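Local coordinates for protein Ser-thr phosphatase MSPP (Mycobacterium smegmatis, PDB 2V06) that probably removes phosphate from serine and threonine residues of proteins, as a metal-dependent phosphatase of the PP2C family, at residues N21-L26 against V34-G39; G39-H44 against T86-T91; L50-A55 against V70-L75; R180-S185 against D199-P204; D186-A191 against D224-V229. One frame throughout, in Å; residues are numbered along the deposited sequence.

Contact 1. Residues N21-L26 against V34-G39. With MG (magnesium ion), chain C; MG (magnesium ion), chain B.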
# COMPACT_ATOMS: atom_id res chain seq x y z
N ASN A 21 -14.11 7.58 -2.45
CA ASN A 21 -12.99 6.92 -1.82
C ASN A 21 -12.62 5.77 -2.79
O ASN A 21 -13.31 4.74 -2.85
CB ASN A 21 -13.31 6.35 -0.44
CG ASN A 21 -12.05 5.85 0.19
OD1 ASN A 21 -10.99 5.77 -0.42
ND2 ASN A 21 -12.15 5.47 1.47
N GLN A 22 -11.54 5.98 -3.52
CA GLN A 22 -11.09 4.98 -4.49
C GLN A 22 -9.97 4.12 -3.91
O GLN A 22 -9.40 3.31 -4.67
CB GLN A 22 -10.67 5.62 -5.78
CG GLN A 22 -11.75 6.53 -6.38
CD GLN A 22 -11.39 6.96 -7.79
OE1 GLN A 22 -10.25 7.37 -8.02
NE2 GLN A 22 -12.36 6.92 -8.67
N ASP A 23 -9.64 4.27 -2.66
CA ASP A 23 -8.73 3.38 -1.99
C ASP A 23 -9.47 2.13 -1.51
O ASP A 23 -10.69 2.14 -1.26
CB ASP A 23 -8.10 4.02 -0.76
CG ASP A 23 -7.01 5.07 -0.93
OD1 ASP A 23 -6.61 5.39 -2.07
OD2 ASP A 23 -6.55 5.55 0.15
N ALA A 24 -8.76 1.02 -1.28
CA ALA A 24 -9.26 -0.17 -0.65
C ALA A 24 -8.14 -0.81 0.12
O ALA A 24 -6.96 -0.59 -0.13
CB ALA A 24 -9.82 -1.10 -1.73
N CYS A 25 -8.54 -1.62 1.10
CA CYS A 25 -7.51 -2.35 1.88
C CYS A 25 -8.03 -3.77 2.20
O CYS A 25 -9.21 -4.04 2.07
CB CYS A 25 -7.07 -1.59 3.11
SG CYS A 25 -8.38 -1.26 4.32
N LEU A 26 -7.09 -4.56 2.60
CA LEU A 26 -7.31 -5.96 2.88
C LEU A 26 -6.48 -6.38 4.08
O LEU A 26 -5.27 -6.09 4.12
CB LEU A 26 -6.90 -6.79 1.67
CG LEU A 26 -6.93 -8.29 1.65
CD1 LEU A 26 -8.37 -8.79 1.81
CD2 LEU A 26 -6.29 -8.83 0.37
N VAL A 34 -2.98 -2.71 0.41
CA VAL A 34 -3.61 -1.43 0.07
C VAL A 34 -3.62 -1.29 -1.45
O VAL A 34 -2.61 -1.63 -2.10
CB VAL A 34 -2.91 -0.23 0.71
CG1 VAL A 34 -3.48 1.06 0.17
CG2 VAL A 34 -3.04 -0.27 2.22
N ALA A 35 -4.73 -0.81 -1.97
CA ALA A 35 -4.86 -0.53 -3.40
C ALA A 35 -5.43 0.90 -3.55
O ALA A 35 -6.52 1.14 -3.00
CB ALA A 35 -5.72 -1.54 -4.12
N ASP A 36 -4.73 1.76 -4.22
CA ASP A 36 -5.18 3.13 -4.48
C ASP A 36 -5.63 3.22 -5.93
O ASP A 36 -4.82 3.27 -6.85
CB ASP A 36 -4.02 4.11 -4.16
CG ASP A 36 -4.39 5.55 -4.38
OD1 ASP A 36 -5.44 5.79 -5.03
OD2 ASP A 36 -3.63 6.45 -3.94
N GLY A 37 -6.94 3.26 -6.11
CA GLY A 37 -7.52 3.37 -7.44
C GLY A 37 -7.45 4.80 -7.94
O GLY A 37 -7.43 5.77 -7.20
N PHE A 38 -7.47 4.88 -9.28
CA PHE A 38 -7.53 6.15 -10.00
C PHE A 38 -8.49 6.05 -11.17
O PHE A 38 -8.68 4.95 -11.71
CB PHE A 38 -6.16 6.62 -10.44
CG PHE A 38 -5.54 5.84 -11.58
CD1 PHE A 38 -5.78 6.12 -12.92
CD2 PHE A 38 -4.67 4.80 -11.30
CE1 PHE A 38 -5.23 5.39 -13.92
CE2 PHE A 38 -4.06 4.06 -12.30
CZ PHE A 38 -4.34 4.40 -13.62
N GLY A 39 -8.98 7.19 -11.61
CA GLY A 39 -9.81 7.27 -12.81
C GLY A 39 -11.29 7.19 -12.53
O GLY A 39 -11.71 7.06 -11.37
MG MG C . -6.72 7.15 -5.79
MG MG B . -3.97 8.45 -3.55
O HOH W 1 -8.99 9.37 -9.67
O HOH W 2 -5.08 7.73 -1.91
O HOH W 3 -7.87 6.64 -4.13
O HOH W 4 -3.00 9.05 -5.31
O HOH W 5 -5.83 8.77 -4.69
O HOH W 6 -5.35 7.70 -7.24
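Q22 to C25 run antiparallel to V34 to G37, and the tight part of the contact lies in the middle of this pairing. A24 and A35 form the hydrogen-bonded pair. A24 N donates to A35 O at 2.8 Å, and A35 N returns a straight bond (170°) to A24 O. G37 N adds a bond to Q22 O. It approaches from above that carbonyl plane, not along a lone pair.

The Q22 end lies nearer solvent: the residue is partly exposed and a water takes part. Its chain stays extended beyond CG and runs alongside G37. The terminal amide then reaches G39, and Q22 NE2 meets G39 O head-on at 2.8 Å, almost along the C=O axis. The water joins Q22 OE1 to G39 N.

On the face of the hairpin opposite the A24 and A35 methyls, D23 and D36 bring their carboxylates together with the planes 71° apart. D23 OD1 and D36 OD1 are 3.2 Å apart and both are acceptors. D23 OD1 takes hydrogen bonds from two metal-bound waters, while its OD2 is held by T227 and S185. D36, with CG anti to the backbone N (chi1 -179°), uses its two oxygens on different magnesium ions. D36 OD1 binds one at 2.0 Å and D36 OD2 the other at 2.1 Å. G37 O joins D36 OD1 on the first ion, and one water bridges the two ions. This is a beta hairpin carrying the two-metal centre of the PP2C fold.

Contact 2. Residues G39-H44 against T86-T91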
# COMPACT_ATOMS: atom_id res chain seq x y z
N GLY A 39 -8.98 7.19 -11.61
CA GLY A 39 -9.81 7.27 -12.81
C GLY A 39 -11.29 7.19 -12.53
O GLY A 39 -11.71 7.06 -11.37
N ALA A 40 -12.07 7.23 -13.59
CA ALA A 40 -13.52 7.21 -13.42
C ALA A 40 -14.02 5.97 -12.71
O ALA A 40 -15.12 6.04 -12.13
CB ALA A 40 -14.29 7.23 -14.76
N ARG A 41 -13.31 4.89 -12.86
CA ARG A 41 -13.67 3.62 -12.24
C ARG A 41 -12.61 3.17 -11.24
O ARG A 41 -12.40 2.00 -11.04
CB ARG A 41 -13.90 2.54 -13.31
CG ARG A 41 -15.07 2.90 -14.24
CD ARG A 41 -16.34 3.17 -13.49
NE ARG A 41 -17.59 2.63 -13.94
CZ ARG A 41 -18.74 2.85 -13.30
NH1 ARG A 41 -18.87 3.55 -12.17
NH2 ARG A 41 -19.80 2.27 -13.83
N GLY A 42 -11.93 4.12 -10.63
CA GLY A 42 -10.85 3.76 -9.72
C GLY A 42 -11.28 2.92 -8.55
O GLY A 42 -10.57 2.06 -8.09
N HIS A 43 -12.47 3.14 -8.06
CA HIS A 43 -13.05 2.32 -7.00
C HIS A 43 -13.19 0.89 -7.42
O HIS A 43 -12.86 -0.07 -6.71
CB HIS A 43 -14.34 2.96 -6.56
CG HIS A 43 -15.48 3.10 -7.51
ND1 HIS A 43 -15.41 3.40 -8.88
CD2 HIS A 43 -16.81 2.97 -7.29
CE1 HIS A 43 -16.63 3.46 -9.37
NE2 HIS A 43 -17.51 3.18 -8.44
N HIS A 44 -13.71 0.71 -8.66
CA HIS A 44 -13.88 -0.62 -9.22
C HIS A 44 -12.53 -1.29 -9.32
O HIS A 44 -12.39 -2.50 -9.07
CB HIS A 44 -14.52 -0.56 -10.61
CG HIS A 44 -15.93 -0.18 -10.53
ND1 HIS A 44 -16.65 0.11 -11.64
CD2 HIS A 44 -16.79 -0.09 -9.50
CE1 HIS A 44 -17.89 0.38 -11.31
NE2 HIS A 44 -18.01 0.26 -10.02
N THR A 86 -11.97 6.04 -20.86
CA THR A 86 -10.87 6.69 -20.13
C THR A 86 -10.13 5.61 -19.34
O THR A 86 -10.70 4.53 -19.16
CB THR A 86 -11.34 7.82 -19.20
OG1 THR A 86 -12.10 7.21 -18.17
CG2 THR A 86 -12.30 8.80 -19.91
N VAL A 87 -8.90 5.88 -18.94
CA VAL A 87 -8.09 4.90 -18.25
C VAL A 87 -8.35 4.99 -16.74
O VAL A 87 -8.30 6.04 -16.14
CB VAL A 87 -6.62 5.08 -18.60
CG1 VAL A 87 -5.78 4.05 -17.86
CG2 VAL A 87 -6.42 4.93 -20.10
N SER A 88 -8.65 3.82 -16.17
CA SER A 88 -8.72 3.65 -14.75
C SER A 88 -7.83 2.46 -14.36
O SER A 88 -7.63 1.57 -15.14
CB SER A 88 -10.15 3.36 -14.27
OG SER A 88 -11.04 4.45 -14.54
N GLY A 89 -7.37 2.49 -13.15
CA GLY A 89 -6.50 1.42 -12.68
C GLY A 89 -6.26 1.60 -11.21
O GLY A 89 -6.92 2.34 -10.52
N THR A 90 -5.23 0.88 -10.69
CA THR A 90 -4.97 0.98 -9.27
C THR A 90 -3.53 0.66 -8.98
O THR A 90 -2.89 -0.12 -9.68
CB THR A 90 -5.90 0.02 -8.51
OG1 THR A 90 -5.77 0.23 -7.10
CG2 THR A 90 -5.70 -1.43 -8.83
N THR A 91 -3.03 1.19 -7.87
CA THR A 91 -1.82 0.69 -7.28
C THR A 91 -2.15 -0.59 -6.52
O THR A 91 -3.32 -0.86 -6.23
CB THR A 91 -1.20 1.71 -6.31
OG1 THR A 91 -2.02 1.71 -5.13
CG2 THR A 91 -1.10 3.11 -6.88
O HOH W 7 -10.66 7.59 -15.99
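S88 turns its hydroxyl into the bend formed by G39 to G42. Its chi1 of -63° places OG beside its own backbone N, pointing at the peptide groups of the bend. R41 N donates to S88 OG at 2.9 Å, with a fairly straight N-H (163°). A40 N is also near S88 OG, at 3.1 Å, but its N-H points elsewhere. R41 CB rests beside the same oxygen, and G39 C lies 3.4 Å from S88 OG.

A water takes the N-H of A40 at 2.8 Å. The same water donates to V87 O and bonds to T86 OG1, so it fills the angle between the bend and the residues leading into strand 89-96. A40 CB lies loosely beside T86 OG1.

The bend is a type I beta turn closed by G42 N to G39 O at 3.0 Å. R41 sits at the N-cap position of helix 42-59, so this is the link that takes the chain from a strand of one PP2C sheet into a helix lying on that sheet. G39 has phi 93°, a backbone shape suited to glycine. G39 CA lies 3.9 Å from V87 O.

Further out, backbone bonding between G89 and F38 sets strand 89-96 next to strand 31-38. T90 packs on A45, S46 and A49 of the helix. Beyond it, T91 OG1 accepts from D36 N and also bonds to S113 OG.

Contact 3. Residues L50-A55 against V70-L75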
# COMPACT_ATOMS: atom_id res chain seq x y z
N LEU A 50 -8.29 -6.23 -5.07
CA LEU A 50 -8.14 -6.91 -3.78
C LEU A 50 -8.99 -8.14 -3.64
O LEU A 50 -8.56 -9.11 -3.01
CB LEU A 50 -8.38 -5.94 -2.61
CG LEU A 50 -7.40 -4.77 -2.55
CD1 LEU A 50 -7.59 -3.92 -1.30
CD2 LEU A 50 -5.94 -5.23 -2.61
N LYS A 51 -10.20 -8.13 -4.23
CA LYS A 51 -11.03 -9.34 -4.22
C LYS A 51 -10.30 -10.47 -4.91
O LYS A 51 -10.27 -11.62 -4.46
CB LYS A 51 -12.38 -9.04 -4.89
CG LYS A 51 -13.39 -10.18 -4.79
CD LYS A 51 -14.74 -9.87 -5.45
CE LYS A 51 -15.72 -11.04 -5.21
NZ LYS A 51 -17.16 -10.76 -5.41
N THR A 52 -9.74 -10.16 -6.06
CA THR A 52 -9.04 -11.20 -6.85
C THR A 52 -7.78 -11.65 -6.13
O THR A 52 -7.46 -12.85 -6.08
CB THR A 52 -8.73 -10.66 -8.26
OG1 THR A 52 -9.93 -10.24 -8.90
CG2 THR A 52 -8.04 -11.71 -9.11
N LEU A 53 -7.02 -10.71 -5.59
CA LEU A 53 -5.80 -11.04 -4.87
C LEU A 53 -6.10 -11.98 -3.71
O LEU A 53 -5.44 -12.99 -3.49
CB LEU A 53 -5.20 -9.75 -4.30
CG LEU A 53 -4.00 -9.96 -3.38
CD1 LEU A 53 -2.84 -10.47 -4.18
CD2 LEU A 53 -3.63 -8.70 -2.66
N SER A 54 -7.13 -11.64 -2.91
CA SER A 54 -7.50 -12.47 -1.77
C SER A 54 -7.85 -13.90 -2.16
O SER A 54 -7.43 -14.91 -1.59
CB SER A 54 -8.68 -11.80 -1.05
OG SER A 54 -9.06 -12.64 0.02
N ALA A 55 -8.68 -14.02 -3.21
CA ALA A 55 -9.10 -15.32 -3.69
C ALA A 55 -7.89 -16.12 -4.20
O ALA A 55 -7.72 -17.33 -3.95
CB ALA A 55 -10.12 -15.18 -4.80
N VAL A 70 -1.36 -11.61 -7.94
CA VAL A 70 -1.18 -10.25 -8.41
C VAL A 70 -1.37 -10.20 -9.93
O VAL A 70 -2.03 -9.33 -10.51
CB VAL A 70 0.13 -9.68 -7.95
CG1 VAL A 70 0.44 -8.38 -8.69
CG2 VAL A 70 0.13 -9.51 -6.43
N GLN A 71 -0.81 -11.18 -10.66
CA GLN A 71 -1.00 -11.27 -12.11
C GLN A 71 -2.49 -11.43 -12.42
O GLN A 71 -3.03 -10.82 -13.33
CB GLN A 71 -0.26 -12.43 -12.72
CG GLN A 71 1.26 -12.27 -12.62
CD GLN A 71 1.75 -11.16 -13.54
OE1 GLN A 71 1.29 -10.99 -14.69
NE2 GLN A 71 2.72 -10.43 -13.01
N GLN A 72 -3.19 -12.30 -11.72
CA GLN A 72 -4.62 -12.53 -11.87
C GLN A 72 -5.39 -11.22 -11.64
O GLN A 72 -6.34 -10.89 -12.36
CB GLN A 72 -5.09 -13.63 -10.93
CG GLN A 72 -4.61 -15.06 -10.97
CD GLN A 72 -5.11 -15.86 -9.76
OE1 GLN A 72 -4.36 -16.45 -8.95
NE2 GLN A 72 -6.44 -15.85 -9.67
N ALA A 73 -5.04 -10.48 -10.59
CA ALA A 73 -5.71 -9.24 -10.26
C ALA A 73 -5.54 -8.26 -11.42
O ALA A 73 -6.50 -7.60 -11.85
CB ALA A 73 -5.18 -8.68 -8.97
N ASN A 74 -4.33 -8.17 -11.95
CA ASN A 74 -4.07 -7.29 -13.08
C ASN A 74 -4.96 -7.64 -14.26
O ASN A 74 -5.58 -6.77 -14.84
CB ASN A 74 -2.62 -7.37 -13.48
CG ASN A 74 -2.35 -6.47 -14.66
OD1 ASN A 74 -2.46 -5.26 -14.55
ND2 ASN A 74 -2.08 -7.07 -15.80
N LEU A 75 -5.01 -8.94 -14.59
CA LEU A 75 -5.78 -9.32 -15.77
C LEU A 75 -7.26 -9.11 -15.58
O LEU A 75 -7.93 -8.67 -16.51
CB LEU A 75 -5.51 -10.79 -16.10
CG LEU A 75 -4.13 -11.01 -16.70
CD1 LEU A 75 -3.97 -12.51 -17.00
CD2 LEU A 75 -3.83 -10.22 -17.96
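T52 is turned so that its methyl CG2 lies anti to the backbone N and faces helix 63-81. The chi1 of -57° puts OG1 beside that N instead, where it bonds to T48 O one turn back in its own helix. CG2 therefore leads the approach to the other helix. T52 CG2 settles on the backbone, 3.6 Å from A73 N and 3.7 Å from Q72 C. T52 CB lies 4.1 Å from A73 CB, and Q72 CB touches the methyl from the exposed side.

L53 also has CG anti to the backbone N (chi1 173°). This swings L53 CD1 over to V70, where it comes 3.8 Å from V70 CG2. The two side chains lie side by side and point the same way, toward the sheet beneath. L53 goes on to A94 and L26, and V70 to L92.

The two helices run roughly antiparallel, with the short segments at 148° and their axes 8.1 Å apart. Such a close approach fits the small A73 and the short T52 at the nearest point, where the CA atoms are 5.2 Å apart. The pair forms one helical layer of the PP2C sandwich, on the sheet that includes strands 23-28 and 89-96.

No hydrogen bond crosses between the segments. With T52 OG1 engaged inside its own helix, cohesion here comes from methyl groups in van der Waals contact with each other and with the facing backbone, and shape governs the fit.

Contact 4. Residues R180-S185 against D199-P204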
# COMPACT_ATOMS: atom_id res chain seq x y z
N ARG A 180 6.96 -2.97 13.59
CA ARG A 180 5.64 -2.69 13.07
C ARG A 180 5.78 -2.38 11.59
O ARG A 180 6.72 -1.66 11.17
CB ARG A 180 5.04 -1.52 13.82
CG ARG A 180 3.80 -0.94 13.23
CD ARG A 180 3.12 0.12 14.14
NE ARG A 180 2.48 -0.56 15.29
CZ ARG A 180 1.80 0.14 16.23
NH1 ARG A 180 1.70 1.43 16.13
NH2 ARG A 180 1.25 -0.55 17.21
N LEU A 181 4.87 -2.81 10.77
CA LEU A 181 4.78 -2.43 9.39
C LEU A 181 3.56 -1.55 9.19
O LEU A 181 2.53 -1.71 9.83
CB LEU A 181 4.65 -3.64 8.47
CG LEU A 181 5.74 -4.70 8.58
CD1 LEU A 181 5.47 -5.85 7.63
CD2 LEU A 181 7.11 -4.07 8.33
N LEU A 182 3.72 -0.60 8.27
CA LEU A 182 2.62 0.28 7.87
C LEU A 182 2.54 0.21 6.34
O LEU A 182 3.54 0.52 5.69
CB LEU A 182 2.87 1.72 8.31
CG LEU A 182 1.96 2.79 7.72
CD1 LEU A 182 0.51 2.59 8.12
CD2 LEU A 182 2.43 4.21 8.11
N ILE A 183 1.40 -0.13 5.82
CA ILE A 183 1.11 0.02 4.39
C ILE A 183 0.17 1.21 4.27
O ILE A 183 -0.82 1.28 5.02
CB ILE A 183 0.46 -1.20 3.73
CG1 ILE A 183 1.10 -2.55 4.17
CG2 ILE A 183 0.48 -1.06 2.22
CD1 ILE A 183 0.33 -3.72 3.68
N SER A 184 0.46 2.14 3.39
CA SER A 184 -0.47 3.26 3.26
C SER A 184 -0.62 3.65 1.80
O SER A 184 0.23 3.47 0.98
CB SER A 184 0.01 4.46 4.04
OG SER A 184 1.03 5.21 3.40
N SER A 185 -1.77 4.25 1.52
CA SER A 185 -1.87 4.99 0.28
C SER A 185 -1.07 6.28 0.41
O SER A 185 -0.74 6.74 1.52
CB SER A 185 -3.32 5.26 -0.14
OG SER A 185 -3.96 6.08 0.79
N ASP A 199 4.44 10.01 15.06
CA ASP A 199 3.80 9.92 16.37
C ASP A 199 2.53 9.07 16.28
O ASP A 199 2.29 8.18 17.11
CB ASP A 199 3.45 11.30 16.91
CG ASP A 199 2.69 11.22 18.20
OD1 ASP A 199 3.32 10.85 19.20
OD2 ASP A 199 1.46 11.46 18.27
N ALA A 200 1.66 9.31 15.28
CA ALA A 200 0.44 8.57 15.13
C ALA A 200 0.75 7.11 14.86
O ALA A 200 0.16 6.18 15.40
CB ALA A 200 -0.41 9.10 14.00
N ALA A 201 1.72 6.85 13.96
CA ALA A 201 2.04 5.50 13.54
C ALA A 201 2.62 4.63 14.60
O ALA A 201 2.58 3.41 14.43
CB ALA A 201 3.00 5.56 12.35
N THR A 202 3.15 5.25 15.65
CA THR A 202 3.83 4.56 16.74
C THR A 202 2.90 4.41 17.95
O THR A 202 3.33 3.90 19.00
CB THR A 202 5.17 5.19 17.18
OG1 THR A 202 4.98 6.58 17.49
CG2 THR A 202 6.17 5.12 16.06
N SER A 203 1.64 4.78 17.81
CA SER A 203 0.70 4.62 18.92
C SER A 203 0.67 3.16 19.37
O SER A 203 0.56 2.28 18.50
CB SER A 203 -0.67 5.02 18.46
OG SER A 203 -0.78 6.34 18.00
N PRO A 204 0.88 2.88 20.65
CA PRO A 204 0.97 1.44 21.03
C PRO A 204 -0.13 0.54 20.55
O PRO A 204 0.15 -0.58 20.05
CB PRO A 204 0.93 1.55 22.55
CG PRO A 204 1.60 2.87 22.83
CD PRO A 204 1.18 3.78 21.74
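The guanidinium of R180 meets the C-terminal end of helix 194-201 with its edge. The carbonyl oxygens of A201, S203 and P204 all lie round that edge, near the plane of the group, while the T202 carbonyl carbon sits obliquely to it. The contact joins strand 180-184, an inner strand of one PP2C sheet, to the helical layer beside it.

NH1 carries the strong bonds. R180 NH1 donates to A201 O at 2.8 Å and to S203 O at 2.8 Å, with N-H angles of 153° and 155°. A201 O lies almost exactly in the guanidinium plane, but the donor stands above the plane of that carbonyl. R180 NH2 adds two weak bonds, to P204 O at 3.0 Å and to S203 O at 3.2 Å. S203 O is thus shared by both terminal nitrogens.

R180 reaches this place with CG anti to its backbone N (chi1 168°). The chain then bends at chi3, and CD passes close to A201 O. NE forms a salt bridge with D232 on the neighbouring strand 226-233. Together these bonds should fix the rotation of the group. The positive charge would also suit the carbonyl-rich C-terminal end of a helix.

Two residues along the strand, L182 points the same way and brings CD2 loosely to A201 CB. It also packs on V228, V230 and Y116 within the sheet. The turn that follows the helix is held from inside. S203 OG donates to A200 O at 2.8 Å, and S203 N reaches the same oxygen at 3.2 Å from the same face of its plane.

Contact 5. Residues D186-A191 against D224-V229. With MG (magnesium ion), chain B.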
# COMPACT_ATOMS: atom_id res chain seq x y z
N ASP A 186 -0.80 6.92 -0.72
CA ASP A 186 -0.13 8.21 -0.76
C ASP A 186 -0.85 9.31 -0.00
O ASP A 186 -0.23 10.35 0.32
CB ASP A 186 0.18 8.58 -2.21
CG ASP A 186 -1.03 8.95 -3.03
OD1 ASP A 186 -2.15 8.45 -2.76
OD2 ASP A 186 -0.85 9.79 -3.96
N GLY A 187 -2.14 9.19 0.28
CA GLY A 187 -2.87 10.27 0.94
C GLY A 187 -2.31 10.57 2.30
O GLY A 187 -2.41 11.74 2.75
N LEU A 188 -1.67 9.61 2.97
CA LEU A 188 -1.19 9.90 4.34
C LEU A 188 -0.15 11.03 4.31
O LEU A 188 -0.12 11.84 5.23
CB LEU A 188 -0.58 8.61 4.89
CG LEU A 188 0.06 8.71 6.27
CD1 LEU A 188 -0.91 9.23 7.29
CD2 LEU A 188 0.60 7.38 6.68
N PHE A 189 0.73 10.98 3.32
CA PHE A 189 1.85 11.93 3.35
C PHE A 189 1.63 13.14 2.43
O PHE A 189 2.56 13.87 2.12
CB PHE A 189 3.19 11.28 3.00
CG PHE A 189 3.98 10.64 4.12
CD1 PHE A 189 5.09 11.24 4.70
CD2 PHE A 189 3.64 9.38 4.61
CE1 PHE A 189 5.85 10.69 5.70
CE2 PHE A 189 4.37 8.83 5.65
CZ PHE A 189 5.44 9.47 6.20
N ALA A 190 0.38 13.35 2.01
CA ALA A 190 0.11 14.45 1.07
C ALA A 190 0.55 15.77 1.66
O ALA A 190 1.06 16.59 0.88
CB ALA A 190 -1.37 14.46 0.69
N ALA A 191 0.43 16.01 2.96
CA ALA A 191 0.60 17.33 3.57
C ALA A 191 1.02 17.35 5.05
O ALA A 191 1.65 18.34 5.47
CB ALA A 191 -0.70 18.15 3.47
N ASP A 224 -6.45 13.94 -0.34
CA ASP A 224 -6.66 12.65 -0.96
C ASP A 224 -7.35 11.70 0.04
O ASP A 224 -7.41 11.96 1.22
CB ASP A 224 -5.34 12.06 -1.47
CG ASP A 224 -5.41 10.88 -2.45
OD1 ASP A 224 -6.53 10.54 -2.92
OD2 ASP A 224 -4.32 10.37 -2.77
N ASN A 225 -7.83 10.59 -0.51
CA ASN A 225 -8.20 9.43 0.31
C ASN A 225 -6.92 8.97 1.07
O ASN A 225 -5.83 8.96 0.47
CB ASN A 225 -8.67 8.29 -0.53
CG ASN A 225 -9.73 8.66 -1.56
OD1 ASN A 225 -9.73 8.10 -2.67
ND2 ASN A 225 -10.65 9.55 -1.21
N THR A 226 -7.10 8.52 2.31
CA THR A 226 -5.99 7.98 3.10
C THR A 226 -6.43 6.62 3.61
O THR A 226 -7.49 6.50 4.22
CB THR A 226 -5.62 8.89 4.28
OG1 THR A 226 -5.15 10.13 3.77
CG2 THR A 226 -4.54 8.22 5.13
N THR A 227 -5.58 5.62 3.39
CA THR A 227 -5.85 4.27 3.83
C THR A 227 -4.56 3.70 4.44
O THR A 227 -3.48 3.92 3.87
CB THR A 227 -6.28 3.40 2.67
OG1 THR A 227 -7.48 3.99 2.14
CG2 THR A 227 -6.55 2.02 3.08
N VAL A 228 -4.68 3.06 5.58
CA VAL A 228 -3.51 2.61 6.33
C VAL A 228 -3.83 1.19 6.86
O VAL A 228 -4.94 0.90 7.29
CB VAL A 228 -3.16 3.55 7.49
CG1 VAL A 228 -2.63 4.87 6.95
CG2 VAL A 228 -4.34 3.80 8.38
N VAL A 229 -2.78 0.39 6.91
CA VAL A 229 -2.80 -0.93 7.49
C VAL A 229 -1.56 -1.01 8.37
O VAL A 229 -0.45 -0.81 7.87
CB VAL A 229 -2.76 -2.05 6.43
CG1 VAL A 229 -2.75 -3.41 7.03
CG2 VAL A 229 -3.92 -1.89 5.47
MG MG B . -3.97 8.45 -3.55
O HOH W 8 -2.22 12.21 -2.55
O HOH W 4 -3.00 9.05 -5.31
O HOH W 9 -4.66 13.28 2.34
O HOH W 5 -5.83 8.77 -4.69
O HOH W 2 -5.08 7.73 -1.91
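D224 and G187 have the largest areas buried here, followed by T226. D224 is a ligand of the metal centre of the PP2C fold. G187 and T226 join the turn after strand 180-184 to the start of strand 226-233 beside it.

D224 has CG anti to its backbone N (chi1 -165°), which carries D224 OD2 to a magnesium ion at 2.1 Å. D186 OD1 binds the same ion at 2.0 Å. The two carboxylates stand nearly perpendicular, with planes 89° apart. D186 OD1 and D224 OD2 are 2.9 Å apart, held close by the shared metal. D224 OD1 instead takes a bond from a metal-bound water. D186 OD2 has a salt bridge with R153.

At G187 the turn comes down flat on the strand. G187 CA lies 3.3 Å from N225 O in a CH...O contact, and D224 CB packs beside it.

T226 covers the next peptide. T226 OG1 is 3.2 Å from G187 C, without a hydrogen bond to the carbonyl oxygen, and T226 CG2 packs on L188. A water donates to G187 O and accepts from D224 N. Further along, L188 crosses V228 at about a right angle, with L188 CD2 4.1 Å from V228 CG1.

In the fold
Contacts 1 and 5 meet at the metal centre, with centres about 11 Å apart. One magnesium ion takes D36 from contact 1 and D186 and D224 from contact 5. D36 OD2 lies 2.7 Å from D186 OD1. The second magnesium ion is held by D36 and G37 of contact 1. Contact 4 shares a sheet with contact 5, where I183 N donates to V229 O. It lies away from the metals, with the L182 side chain about 14 Å from a magnesium ion. Contact 2 continues from contact 1 at G39. Contact 3 shares helix 42-59 with contact 2, their centres about 15 Å apart. Contacts 3 and 4 lie on opposite sides of the chain's centre.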